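PDB 5N3U: phycocyanobilin lyase subunit beta from Nostoc sp. PCC 7120, which associates with the alpha subunit, CpcE, to form a lyase that is probably required for the chromophorylation of the phycocyanin subunit CpcA. Local coordinates for residues R79-S82 with I83-L86; A114-G117 with L118-H122; Q70-D73 with Y74-G77; Y43-P46 with T47-A50; P135-A138 with L139-L142. One frame throughout, in Å; residues are numbered along the deposited sequence.

The five contacts are local ones, spread along an all-helical chain, four of them (contacts 1, 2, 3 and 5) in its HEAT-repeat region. Contacts 3 and 1 share helix 76-89, at its start and along its middle, with centres about 9 Å apart; R79 NH2 of contact 1 lies 3.1 Å from D72 O of contact 3, probably a hydrogen bond. Contact 4 packs on contact 1 through Y81, whose CZ is 3.5 Å from A49 CB. Contact 2 touches contact 1, I83 CG2 standing 3.6 Å from A114 N, and contact 5, where L118 O meets A138 CB at 3.4 Å. Contacts 4 and 5 are farthest apart, about 31 Å between centres. Contacts 3 and 4 both border a second copy of the protein.

Contact 1: residues R79-S82 with I83-L86; sequences RAYS and IRTL
The guanidinium of R84 has A80 O over one face, 3.9 Å above the plane and close to its centre, while Y81 CD1 meets its edge in the plane. NH1 makes that edge contact, 3.2 Å from Y81 CD1, and it approaches the tyrosine ring obliquely. The two side chains run side by side in the same direction, with ring and guanidinium planes 90° apart. R84 reaches this place because CG is anti to the backbone N (chi1 -166°) and the chain then bends at chi3 (-40°), folding the charged end back over the preceding turn; NH2 comes within 3.9 Å of A80 CB. These are i to i+3 and i to i+4 contacts along helix 76-89, in the HEAT-repeat region. Y81 O accepts both T85 N at 2.9 Å and T85 OG1 at 2.7 Å, the two donors coming from opposite faces of the carbonyl plane; the second is the familiar bond of a helical threonine hydroxyl to the carbonyl four residues earlier. I83 lays CG1 3.2 Å from R79 O. Among outside partners, R84 NE bonds to L276 O of the alpha subunit, and R79 forms salt bridges with D105 and with E8 of the alpha subunit. Helix 76-89 is packed between its neighbours: Y81 and T85 lie on helix 46-59, T85 and L86 on helix 64-69, and A80 and I83 on helix 108-118.

Contact 2: residues A114-G117 with L118-H122; sequences AAKG and LGNLH
L118 N is held by two carbonyls of the last helical turn, A114 O at 2.8 Å and, weakly, A115 O at 3.3 Å. The leucine side chain follows its own N-H back along the helix, placing CG 3.4 Å from A114 O. Beyond this point the bonds tighten from an i to i+4 to an i to i+3 pattern: G119 N donates to K116 O at 3.3 Å and N120 N to G117 O at 3.0 Å, both donors lying well above the plane of the carbonyl they use. This is the way helix 108-118 gives over to the loop leading to helix 130-145, within the HEAT-repeat part of the chain. The backbone makes the change without a left-handed residue, since G119 and N120 both keep a negative phi (-92° and -132°). L121 then closes over the same G117 O, with CG and CD2 each 3.6 Å from it, so the carbonyl has a polar partner and an apolar neighbour. In the next shell L118 packs against L95 and L98 of helix 95-104 as well as against helix 130-145, and A115 reaches A156 of helix 151-163. K116 NZ bonds to D273 O of the alpha subunit, and its chain also lies on V159 of helix 151-163.

Contact 3: residues Q70-D73 with Y74-G77; sequences QIDD and YNYG
The backbone from D72 to N75 is extended at D72, turns through D73 and Y74, and opens out again at N75 just before helix 76-89 begins. D72 OD1 reaches forward across this corner to accept Y74 N at 2.9 Å, on the anti side of the oxygen and 27° out of the carboxylate plane. The carboxylate can meet that N-H because CG of D72 is anti to its own backbone N (chi1 -166°), which swings it beside the carbonyl carbon and over the residues that follow. The result is an Asx turn, set directly ahead of a helix N-cap, in the loop that joins helices 64-69 and 76-89. N75 is the capping residue: its OD1 accepts A78 N and, weakly, G77 N at 2.9 Å. The other aspartate oxygen, D72 OD2, lies 3.5 Å from N75 CB, with the carboxylate and amide planes 65° apart. A water joins the two groups, donating to D72 OD2 at 2.8 Å and accepting from N75 ND2 at 3.0 Å, and so links the turn to the cap. D73 CB makes a CH-pi contact with one face of the Y74 ring, 4.2 Å from its centroid and displaced toward the rim. D72 OD1 also has a salt bridge to R212 of an alpha subunit, and the Y74 ring meets F239 of that subunit edge-to-face. Y76 N bonds to E8 OE2 of the other alpha subunit.

Contact 4: residues Y43-P46 with T47-A50; sequences YNNP and TAAA
N45 caps the start of helix 46-59, its side-chain OD1 accepting A48 N at 3.0 Å. The bond lies in the plane of the amide carbonyl, on a lone pair, and is nearly straight at the hydrogen (167°), so the side chain supplies an acceptor to an N-H of the first turn, which has no earlier turn to bond to. CG is anti to the backbone N (chi1 -171°), which lays the amide alongside the opening turn. From there OD1 sits 3.5 Å from T47 CB and 3.5 Å from A48 CB, and N45 CB is 4.0 Å from A48 CB, so both alanine methyl and threonine carbon touch the acceptor. Replacing N45 with an alanine would probably leave A48 N without its capping acceptor and make the first turn of the helix less well fixed. The backbone of N45 takes part as well, N45 O receiving A49 N at 2.9 Å. P46, the first residue of the helix, has no N-H to satisfy, which suits a place where no earlier turn offers an acceptor. Ahead of the cap, N44 is at the centre of an inverse gamma turn, and its ND2 bonds to G42 O of the second copy of this protein. P46 and A49 pack against Y81 of helix 76-89. One residue on, A50 N donates to P46 O at 2.8 Å, and A50 CB lies 3.2 Å from the same oxygen.

Contact 5: residues P135-A138 with L139-L142; sequences PKKA and LETL
K137 NZ donates to E140 OE1 at 2.7 Å, a salt bridge that uses the syn lone pair of the oxygen. It belongs to a salt-bridge network along helix 130-145, in the HEAT-repeat part of the chain, in which E140 faces lysines three and four residues earlier. The two arms differ. K137 curls at chi2 and chi3 (-71° at the latter), which brings its ammonium beside the carboxylate although its CB points away from residues 139-142; the two side chains cross obliquely. K136 crosses E140 at about a right angle, and there the methylene does the touching: CE is 3.1 Å from E140 OE2, whereas NZ stands at 3.9 Å, a long salt bridge. E140 itself runs extended beyond CG, which lies 3.4 Å from K136 O, and it thus carries its carboxylate between the two lysines. With an alanine at E140, K137 NZ would probably lose its partner within the helix, and the K136 chain is likely to be freer to turn. The buried K137 has another mate, since NZ also forms a salt bridge with D64 of the alpha subunit, and two lysine charges nearby would be expected to favour an ionised E140. Other residues of the segments pack inward: L139 and L142 on L161 of helix 151-163, A138 and T141 on helix 95-104. P135, whose N has no bond to the turn before, marks a kink. Further along, A138 O accepts L142 N at 2.9 Å, with L142 CG 3.5 Å from the same oxygen.

Contact 1: residues R79-S82 with I83-L86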
loop_
_atom_site.group_PDB
_atom_site.type_symbol
_atom_site.label_atom_id
_atom_site.label_comp_id
_atom_site.label_asym_id
_atom_site.label_seq_id
_atom_site.Cartn_x
_atom_site.Cartn_y
_atom_site.Cartn_z
ATOM N N ARG B 79 -6.625 -9.183 -2.582
ATOM C CA ARG B 79 -7.020 -8.796 -3.910
ATOM C C ARG B 79 -6.232 -9.529 -4.977
ATOM O O ARG B 79 -6.785 -9.883 -6.032
ATOM C CB ARG B 79 -6.924 -7.260 -4.021
ATOM C CG ARG B 79 -7.409 -6.715 -5.307
ATOM C CD ARG B 79 -7.737 -5.200 -5.207
ATOM N NE ARG B 79 -6.552 -4.361 -5.051
ATOM C CZ ARG B 79 -6.108 -3.783 -3.913
ATOM N NH1 ARG B 79 -5.015 -3.051 -3.962
ATOM N NH2 ARG B 79 -6.714 -3.971 -2.716
ATOM N N ALA B 80 -4.956 -9.787 -4.713
ATOM C CA ALA B 80 -4.114 -10.420 -5.626
ATOM C C ALA B 80 -4.632 -11.851 -5.875
ATOM O O ALA B 80 -4.551 -12.337 -6.959
ATOM C CB ALA B 80 -2.719 -10.495 -5.066
ATOM N N TYR B 81 -5.129 -12.501 -4.835
ATOM C CA TYR B 81 -5.711 -13.839 -4.943
ATOM C C TYR B 81 -6.977 -13.810 -5.730
ATOM O O TYR B 81 -7.193 -14.709 -6.559
ATOM C CB TYR B 81 -5.988 -14.481 -3.562
ATOM C CG TYR B 81 -4.734 -14.975 -2.911
ATOM C CD1 TYR B 81 -4.079 -16.106 -3.417
ATOM C CD2 TYR B 81 -4.208 -14.355 -1.773
ATOM C CE1 TYR B 81 -2.909 -16.589 -2.815
ATOM C CE2 TYR B 81 -3.034 -14.822 -1.144
ATOM C CZ TYR B 81 -2.382 -15.931 -1.701
ATOM O OH TYR B 81 -1.245 -16.440 -1.077
ATOM N N SER B 82 -7.833 -12.815 -5.545
ATOM C CA SER B 82 -9.032 -12.701 -6.377
ATOM C C SER B 82 -8.661 -12.615 -7.844
ATOM O O SER B 82 -9.214 -13.300 -8.689
ATOM C CB SER B 82 -9.890 -11.526 -6.012
ATOM O OG SER B 82 -10.473 -11.705 -4.758
ATOM N N ILE B 83 -7.729 -11.747 -8.143
ATOM C CA ILE B 83 -7.317 -11.524 -9.505
ATOM C C ILE B 83 -6.664 -12.774 -10.087
ATOM O O ILE B 83 -6.868 -13.108 -11.238
ATOM C CB ILE B 83 -6.385 -10.350 -9.611
ATOM C CG1 ILE B 83 -7.075 -9.064 -9.081
ATOM C CG2 ILE B 83 -5.935 -10.222 -11.069
ATOM C CD1 ILE B 83 -8.339 -8.700 -9.803
ATOM N N ARG B 84 -5.807 -13.432 -9.306
ATOM C CA ARG B 84 -5.184 -14.652 -9.762
ATOM C C ARG B 84 -6.226 -15.780 -10.085
ATOM O O ARG B 84 -6.083 -16.537 -11.037
ATOM C CB ARG B 84 -4.124 -15.125 -8.771
ATOM C CG ARG B 84 -3.186 -16.211 -9.346
ATOM C CD ARG B 84 -1.925 -16.463 -8.500
ATOM N NE ARG B 84 -1.342 -15.218 -7.955
ATOM C CZ ARG B 84 -1.418 -14.766 -6.705
ATOM N NH1 ARG B 84 -2.108 -15.380 -5.777
ATOM N NH2 ARG B 84 -0.811 -13.620 -6.381
ATOM N N THR B 85 -7.232 -15.875 -9.263
ATOM C CA THR B 85 -8.255 -16.833 -9.379
ATOM C C THR B 85 -9.097 -16.547 -10.595
ATOM O O THR B 85 -9.342 -17.452 -11.423
ATOM C CB THR B 85 -9.109 -16.813 -8.151
ATOM O OG1 THR B 85 -8.295 -17.086 -7.015
ATOM C CG2 THR B 85 -10.170 -17.833 -8.218
ATOM N N LEU B 86 -9.507 -15.309 -10.780
ATOM C CA LEU B 86 -10.156 -14.930 -12.047
ATOM C C LEU B 86 -9.337 -15.191 -13.260
ATOM O O LEU B 86 -9.876 -15.659 -14.277
ATOM C CB LEU B 86 -10.539 -13.428 -12.020
ATOM C CG LEU B 86 -11.652 -13.096 -11.143
ATOM C CD1 LEU B 86 -11.645 -11.625 -10.713
ATOM C CD2 LEU B 86 -12.968 -13.561 -11.747
#

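Contact 2: residues A114-G117 with L118-H122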
loop_
_atom_site.group_PDB
_atom_site.type_symbol
_atom_site.label_atom_id
_atom_site.label_comp_id
_atom_site.label_asym_id
_atom_site.label_seq_id
_atom_site.Cartn_x
_atom_site.Cartn_y
_atom_site.Cartn_z
ATOM N N ALA B 114 -2.889 -9.676 -12.981
ATOM C CA ALA B 114 -3.847 -9.218 -13.947
ATOM C C ALA B 114 -3.243 -9.214 -15.374
ATOM O O ALA B 114 -3.881 -9.676 -16.294
ATOM C CB ALA B 114 -4.304 -7.857 -13.545
ATOM N N ALA B 115 -1.977 -8.802 -15.508
ATOM C CA ALA B 115 -1.248 -8.749 -16.761
ATOM C C ALA B 115 -1.161 -10.134 -17.381
ATOM O O ALA B 115 -1.528 -10.320 -18.535
ATOM C CB ALA B 115 0.131 -8.167 -16.512
ATOM N N LYS B 116 -0.759 -11.105 -16.603
ATOM C CA LYS B 116 -0.795 -12.480 -17.090
ATOM C C LYS B 116 -2.167 -12.901 -17.522
ATOM O O LYS B 116 -2.331 -13.467 -18.608
ATOM C CB LYS B 116 -0.255 -13.442 -16.068
ATOM C CG LYS B 116 -0.105 -14.884 -16.578
ATOM C CD LYS B 116 0.505 -15.791 -15.516
ATOM C CE LYS B 116 0.749 -17.188 -16.039
ATOM N NZ LYS B 116 0.963 -18.076 -14.860
ATOM N N GLY B 117 -3.158 -12.668 -16.682
ATOM C CA GLY B 117 -4.498 -13.025 -16.979
ATOM C C GLY B 117 -5.085 -12.414 -18.252
ATOM O O GLY B 117 -5.783 -13.082 -19.000
ATOM N N LEU B 118 -4.744 -11.171 -18.501
ATOM C CA LEU B 118 -5.293 -10.453 -19.638
ATOM C C LEU B 118 -4.994 -11.190 -20.974
ATOM O O LEU B 118 -5.723 -10.987 -21.959
ATOM C CB LEU B 118 -4.752 -9.075 -19.695
ATOM C CG LEU B 118 -5.523 -8.125 -18.799
ATOM C CD1 LEU B 118 -4.814 -6.826 -18.710
ATOM C CD2 LEU B 118 -6.973 -7.948 -19.316
ATOM N N GLY B 119 -3.904 -11.959 -21.058
ATOM C CA GLY B 119 -3.583 -12.587 -22.353
ATOM C C GLY B 119 -4.154 -13.956 -22.513
ATOM O O GLY B 119 -3.889 -14.622 -23.498
ATOM N N ASN B 120 -4.911 -14.440 -21.548
ATOM C CA ASN B 120 -5.306 -15.818 -21.507
ATOM C C ASN B 120 -6.781 -16.081 -21.245
ATOM O O ASN B 120 -7.178 -17.184 -21.039
ATOM C CB ASN B 120 -4.383 -16.499 -20.445
ATOM C CG ASN B 120 -2.907 -16.458 -20.891
ATOM O OD1 ASN B 120 -1.985 -15.689 -20.416
ATOM N ND2 ASN B 120 -2.702 -17.170 -21.901
ATOM N N LEU B 121 -7.644 -15.077 -21.300
ATOM C CA LEU B 121 -9.048 -15.325 -21.096
ATOM C C LEU B 121 -9.680 -16.076 -22.347
ATOM O O LEU B 121 -9.189 -16.008 -23.468
ATOM C CB LEU B 121 -9.781 -13.991 -20.895
ATOM C CG LEU B 121 -9.258 -13.145 -19.725
ATOM C CD1 LEU B 121 -10.163 -11.918 -19.541
ATOM C CD2 LEU B 121 -9.272 -13.956 -18.469
ATOM N N HIS B 122 -10.725 -16.790 -22.106
ATOM C CA HIS B 122 -11.346 -17.595 -23.169
ATOM C C HIS B 122 -12.331 -16.693 -23.964
ATOM O O HIS B 122 -13.529 -16.757 -23.793
ATOM C CB HIS B 122 -12.042 -18.777 -22.583
ATOM C CG HIS B 122 -11.131 -19.730 -21.904
ATOM N ND1 HIS B 122 -11.547 -20.528 -20.857
ATOM C CD2 HIS B 122 -9.829 -20.039 -22.119
ATOM C CE1 HIS B 122 -10.544 -21.293 -20.455
ATOM N NE2 HIS B 122 -9.492 -21.023 -21.209
#

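Contact 3: residues Q70-D73 with Y74-G77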
loop_
_atom_site.group_PDB
_atom_site.type_symbol
_atom_site.label_atom_id
_atom_site.label_comp_id
_atom_site.label_asym_id
_atom_site.label_seq_id
_atom_site.Cartn_x
_atom_site.Cartn_y
_atom_site.Cartn_z
ATOM N N GLN B 70 -16.915 -9.340 -5.168
ATOM C CA GLN B 70 -16.434 -9.441 -3.762
ATOM C C GLN B 70 -14.920 -9.302 -3.742
ATOM O O GLN B 70 -14.206 -10.132 -3.140
ATOM C CB GLN B 70 -16.834 -10.787 -3.144
ATOM C CG GLN B 70 -18.362 -10.841 -3.036
ATOM C CD GLN B 70 -18.919 -12.194 -2.575
ATOM O OE1 GLN B 70 -18.234 -12.983 -1.948
ATOM N NE2 GLN B 70 -20.150 -12.484 -2.974
ATOM N N ILE B 71 -14.419 -8.274 -4.441
ATOM C CA ILE B 71 -13.003 -7.996 -4.470
ATOM C C ILE B 71 -12.701 -7.109 -3.255
ATOM O O ILE B 71 -13.395 -6.121 -3.002
ATOM C CB ILE B 71 -12.578 -7.331 -5.747
ATOM C CG1 ILE B 71 -12.700 -8.351 -6.855
ATOM C CG2 ILE B 71 -11.119 -6.884 -5.637
ATOM C CD1 ILE B 71 -12.533 -7.760 -8.203
ATOM N N ASP B 72 -11.659 -7.480 -2.506
ATOM C CA ASP B 72 -11.269 -6.705 -1.325
ATOM C C ASP B 72 -10.388 -5.509 -1.809
ATOM O O ASP B 72 -9.175 -5.649 -2.022
ATOM C CB ASP B 72 -10.521 -7.552 -0.323
ATOM C CG ASP B 72 -10.389 -6.890 1.052
ATOM O OD1 ASP B 72 -10.442 -5.640 1.150
ATOM O OD2 ASP B 72 -10.172 -7.642 2.033
ATOM N N ASP B 73 -11.026 -4.368 -1.890
ATOM C CA ASP B 73 -10.327 -3.097 -2.269
ATOM C C ASP B 73 -9.514 -2.498 -1.180
ATOM O O ASP B 73 -8.922 -1.487 -1.403
ATOM C CB ASP B 73 -11.325 -2.074 -2.814
ATOM C CG ASP B 73 -11.820 -2.486 -4.209
ATOM O OD1 ASP B 73 -11.013 -3.112 -4.919
ATOM O OD2 ASP B 73 -12.982 -2.271 -4.520
ATOM N N TYR B 74 -9.452 -3.147 -0.022
ATOM C CA TYR B 74 -8.678 -2.622 1.084
ATOM C C TYR B 74 -7.629 -3.537 1.619
ATOM O O TYR B 74 -7.078 -3.261 2.719
ATOM C CB TYR B 74 -9.668 -2.246 2.180
ATOM C CG TYR B 74 -10.733 -1.330 1.598
ATOM C CD1 TYR B 74 -10.529 0.044 1.517
ATOM C CD2 TYR B 74 -11.943 -1.824 1.160
ATOM C CE1 TYR B 74 -11.484 0.889 0.967
ATOM C CE2 TYR B 74 -12.898 -0.986 0.620
ATOM C CZ TYR B 74 -12.648 0.360 0.545
ATOM O OH TYR B 74 -13.598 1.153 0.046
ATOM N N ASN B 75 -7.351 -4.622 0.891
ATOM C CA ASN B 75 -6.315 -5.546 1.271
ATOM C C ASN B 75 -5.700 -6.064 -0.002
ATOM O O ASN B 75 -6.279 -6.971 -0.621
ATOM C CB ASN B 75 -6.854 -6.663 2.235
ATOM C CG ASN B 75 -5.827 -7.728 2.549
ATOM O OD1 ASN B 75 -4.827 -7.874 1.908
ATOM N ND2 ASN B 75 -6.117 -8.532 3.532
ATOM N N TYR B 76 -4.525 -5.546 -0.375
ATOM C CA TYR B 76 -3.911 -5.913 -1.615
ATOM C C TYR B 76 -3.538 -7.409 -1.628
ATOM O O TYR B 76 -3.526 -8.005 -2.698
ATOM C CB TYR B 76 -2.715 -5.044 -1.994
ATOM C CG TYR B 76 -1.493 -5.179 -1.145
ATOM C CD1 TYR B 76 -0.629 -6.230 -1.319
ATOM C CD2 TYR B 76 -1.218 -4.243 -0.115
ATOM C CE1 TYR B 76 0.504 -6.400 -0.499
ATOM C CE2 TYR B 76 -0.090 -4.398 0.689
ATOM C CZ TYR B 76 0.725 -5.500 0.523
ATOM O OH TYR B 76 1.828 -5.612 1.286
ATOM N N GLY B 77 -3.228 -7.957 -0.471
ATOM C CA GLY B 77 -2.814 -9.399 -0.387
ATOM C C GLY B 77 -3.972 -10.240 -0.850
ATOM O O GLY B 77 -3.825 -11.140 -1.721
HETATM O O HOH W 1 -8.909 -7.988 4.528
#

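Contact 4: residues Y43-P46 with T47-A50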
loop_
_atom_site.group_PDB
_atom_site.type_symbol
_atom_site.label_atom_id
_atom_site.label_comp_id
_atom_site.label_asym_id
_atom_site.label_seq_id
_atom_site.Cartn_x
_atom_site.Cartn_y
_atom_site.Cartn_z
ATOM N N TYR B 43 -7.102 -13.594 5.074
ATOM C CA TYR B 43 -6.310 -14.094 6.177
ATOM C C TYR B 43 -5.028 -14.506 5.546
ATOM O O TYR B 43 -4.973 -15.482 4.706
ATOM C CB TYR B 43 -6.901 -15.369 6.728
ATOM C CG TYR B 43 -8.324 -15.168 7.090
ATOM C CD1 TYR B 43 -8.745 -14.144 7.981
ATOM C CD2 TYR B 43 -9.293 -15.998 6.536
ATOM C CE1 TYR B 43 -10.109 -13.992 8.276
ATOM C CE2 TYR B 43 -10.636 -15.854 6.833
ATOM C CZ TYR B 43 -11.043 -14.872 7.675
ATOM O OH TYR B 43 -12.402 -14.829 7.870
ATOM N N ASN B 44 -3.989 -13.840 5.950
ATOM C CA ASN B 44 -2.793 -13.824 5.108
ATOM C C ASN B 44 -1.969 -15.024 5.347
ATOM O O ASN B 44 -0.872 -14.982 5.932
ATOM C CB ASN B 44 -1.929 -12.595 5.389
ATOM C CG ASN B 44 -0.632 -12.638 4.599
ATOM O OD1 ASN B 44 -0.599 -13.167 3.471
ATOM N ND2 ASN B 44 0.446 -12.143 5.190
ATOM N N ASN B 45 -2.530 -16.141 4.938
ATOM C CA ASN B 45 -1.892 -17.373 5.025
ATOM C C ASN B 45 -1.881 -17.909 3.600
ATOM O O ASN B 45 -2.897 -18.371 3.115
ATOM C CB ASN B 45 -2.671 -18.315 5.935
ATOM C CG ASN B 45 -1.904 -19.561 6.212
ATOM O OD1 ASN B 45 -2.052 -20.567 5.559
ATOM N ND2 ASN B 45 -0.987 -19.461 7.145
ATOM N N PRO B 46 -0.718 -17.883 2.939
ATOM C CA PRO B 46 -0.670 -18.297 1.571
ATOM C C PRO B 46 -1.048 -19.705 1.310
ATOM O O PRO B 46 -1.626 -19.985 0.257
ATOM C CB PRO B 46 0.776 -18.111 1.203
ATOM C CG PRO B 46 1.149 -16.947 2.020
ATOM C CD PRO B 46 0.528 -17.210 3.331
ATOM N N THR B 47 -0.711 -20.592 2.223
ATOM C CA THR B 47 -1.159 -21.958 2.106
ATOM C C THR B 47 -2.705 -22.081 2.064
ATOM O O THR B 47 -3.228 -22.647 1.129
ATOM C CB THR B 47 -0.563 -22.818 3.256
ATOM O OG1 THR B 47 0.852 -22.594 3.283
ATOM C CG2 THR B 47 -0.801 -24.316 3.003
ATOM N N ALA B 48 -3.402 -21.539 3.059
ATOM C CA ALA B 48 -4.851 -21.542 3.122
ATOM C C ALA B 48 -5.465 -20.801 1.897
ATOM O O ALA B 48 -6.432 -21.261 1.287
ATOM C CB ALA B 48 -5.357 -20.857 4.400
ATOM N N ALA B 49 -4.958 -19.624 1.586
ATOM C CA ALA B 49 -5.471 -18.879 0.432
ATOM C C ALA B 49 -5.304 -19.706 -0.826
ATOM O O ALA B 49 -6.229 -19.809 -1.651
ATOM C CB ALA B 49 -4.760 -17.529 0.321
ATOM N N ALA B 50 -4.148 -20.313 -1.016
ATOM C CA ALA B 50 -3.915 -21.086 -2.260
ATOM C C ALA B 50 -4.871 -22.276 -2.378
ATOM O O ALA B 50 -5.364 -22.586 -3.459
ATOM C CB ALA B 50 -2.469 -21.528 -2.380
#

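Contact 5: residues P135-A138 with L139-L142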
loop_
_atom_site.group_PDB
_atom_site.type_symbol
_atom_site.label_atom_id
_atom_site.label_comp_id
_atom_site.label_asym_id
_atom_site.label_seq_id
_atom_site.Cartn_x
_atom_site.Cartn_y
_atom_site.Cartn_z
ATOM N N PRO B 135 -10.176 -9.094 -26.794
ATOM C CA PRO B 135 -8.725 -9.309 -26.818
ATOM C C PRO B 135 -7.996 -8.107 -27.268
ATOM O O PRO B 135 -6.887 -7.860 -26.880
ATOM C CB PRO B 135 -8.548 -10.515 -27.769
ATOM C CG PRO B 135 -9.804 -10.626 -28.499
ATOM C CD PRO B 135 -10.877 -10.133 -27.564
ATOM N N LYS B 136 -8.646 -7.295 -28.074
ATOM C CA LYS B 136 -8.036 -6.097 -28.498
ATOM C C LYS B 136 -7.936 -5.078 -27.358
ATOM O O LYS B 136 -6.971 -4.369 -27.268
ATOM C CB LYS B 136 -8.794 -5.532 -29.744
ATOM C CG LYS B 136 -8.445 -4.104 -30.112
ATOM C CD LYS B 136 -7.008 -3.905 -30.594
ATOM C CE LYS B 136 -6.705 -2.409 -30.853
ATOM N NZ LYS B 136 -5.258 -2.093 -31.000
ATOM N N LYS B 137 -8.907 -5.018 -26.485
ATOM C CA LYS B 137 -8.812 -4.118 -25.339
ATOM C C LYS B 137 -7.728 -4.629 -24.385
ATOM O O LYS B 137 -7.028 -3.870 -23.765
ATOM C CB LYS B 137 -10.131 -4.097 -24.552
ATOM C CG LYS B 137 -11.365 -3.611 -25.260
ATOM C CD LYS B 137 -11.237 -2.210 -25.816
ATOM C CE LYS B 137 -11.218 -1.133 -24.698
ATOM N NZ LYS B 137 -10.819 0.108 -25.487
ATOM N N ALA B 138 -7.610 -5.953 -24.251
ATOM C CA ALA B 138 -6.562 -6.513 -23.410
ATOM C C ALA B 138 -5.191 -6.121 -23.912
ATOM O O ALA B 138 -4.356 -5.622 -23.158
ATOM C CB ALA B 138 -6.710 -8.004 -23.344
ATOM N N LEU B 139 -5.017 -6.221 -25.224
ATOM C CA LEU B 139 -3.804 -5.813 -25.856
ATOM C C LEU B 139 -3.510 -4.380 -25.574
ATOM O O LEU B 139 -2.386 -4.057 -25.155
ATOM C CB LEU B 139 -3.892 -6.097 -27.398
ATOM C CG LEU B 139 -2.743 -5.531 -28.219
ATOM C CD1 LEU B 139 -1.434 -6.150 -27.774
ATOM C CD2 LEU B 139 -2.974 -5.738 -29.736
ATOM N N GLU B 140 -4.477 -3.490 -25.731
ATOM C CA GLU B 140 -4.218 -2.048 -25.490
ATOM C C GLU B 140 -3.692 -1.842 -24.089
ATOM O O GLU B 140 -2.799 -1.053 -23.853
ATOM C CB GLU B 140 -5.479 -1.181 -25.689
ATOM C CG GLU B 140 -5.966 -1.104 -27.133
ATOM C CD GLU B 140 -7.486 -0.660 -27.340
ATOM O OE1 GLU B 140 -8.247 -0.169 -26.407
ATOM O OE2 GLU B 140 -7.973 -0.877 -28.479
ATOM N N THR B 141 -4.280 -2.543 -23.115
ATOM C CA THR B 141 -3.831 -2.355 -21.746
ATOM C C THR B 141 -2.458 -2.902 -21.556
ATOM O O THR B 141 -1.666 -2.295 -20.834
ATOM C CB THR B 141 -4.810 -3.031 -20.758
ATOM O OG1 THR B 141 -5.964 -2.206 -20.750
ATOM C CG2 THR B 141 -4.362 -2.908 -19.323
ATOM N N LEU B 142 -2.195 -4.071 -22.117
ATOM C CA LEU B 142 -0.882 -4.658 -21.981
ATOM C C LEU B 142 0.204 -3.821 -22.616
ATOM O O LEU B 142 1.317 -3.738 -22.089
ATOM C CB LEU B 142 -0.845 -6.043 -22.540
ATOM C CG LEU B 142 -1.504 -7.115 -21.689
ATOM C CD1 LEU B 142 -1.738 -8.337 -22.479
ATOM C CD2 LEU B 142 -0.638 -7.504 -20.525
#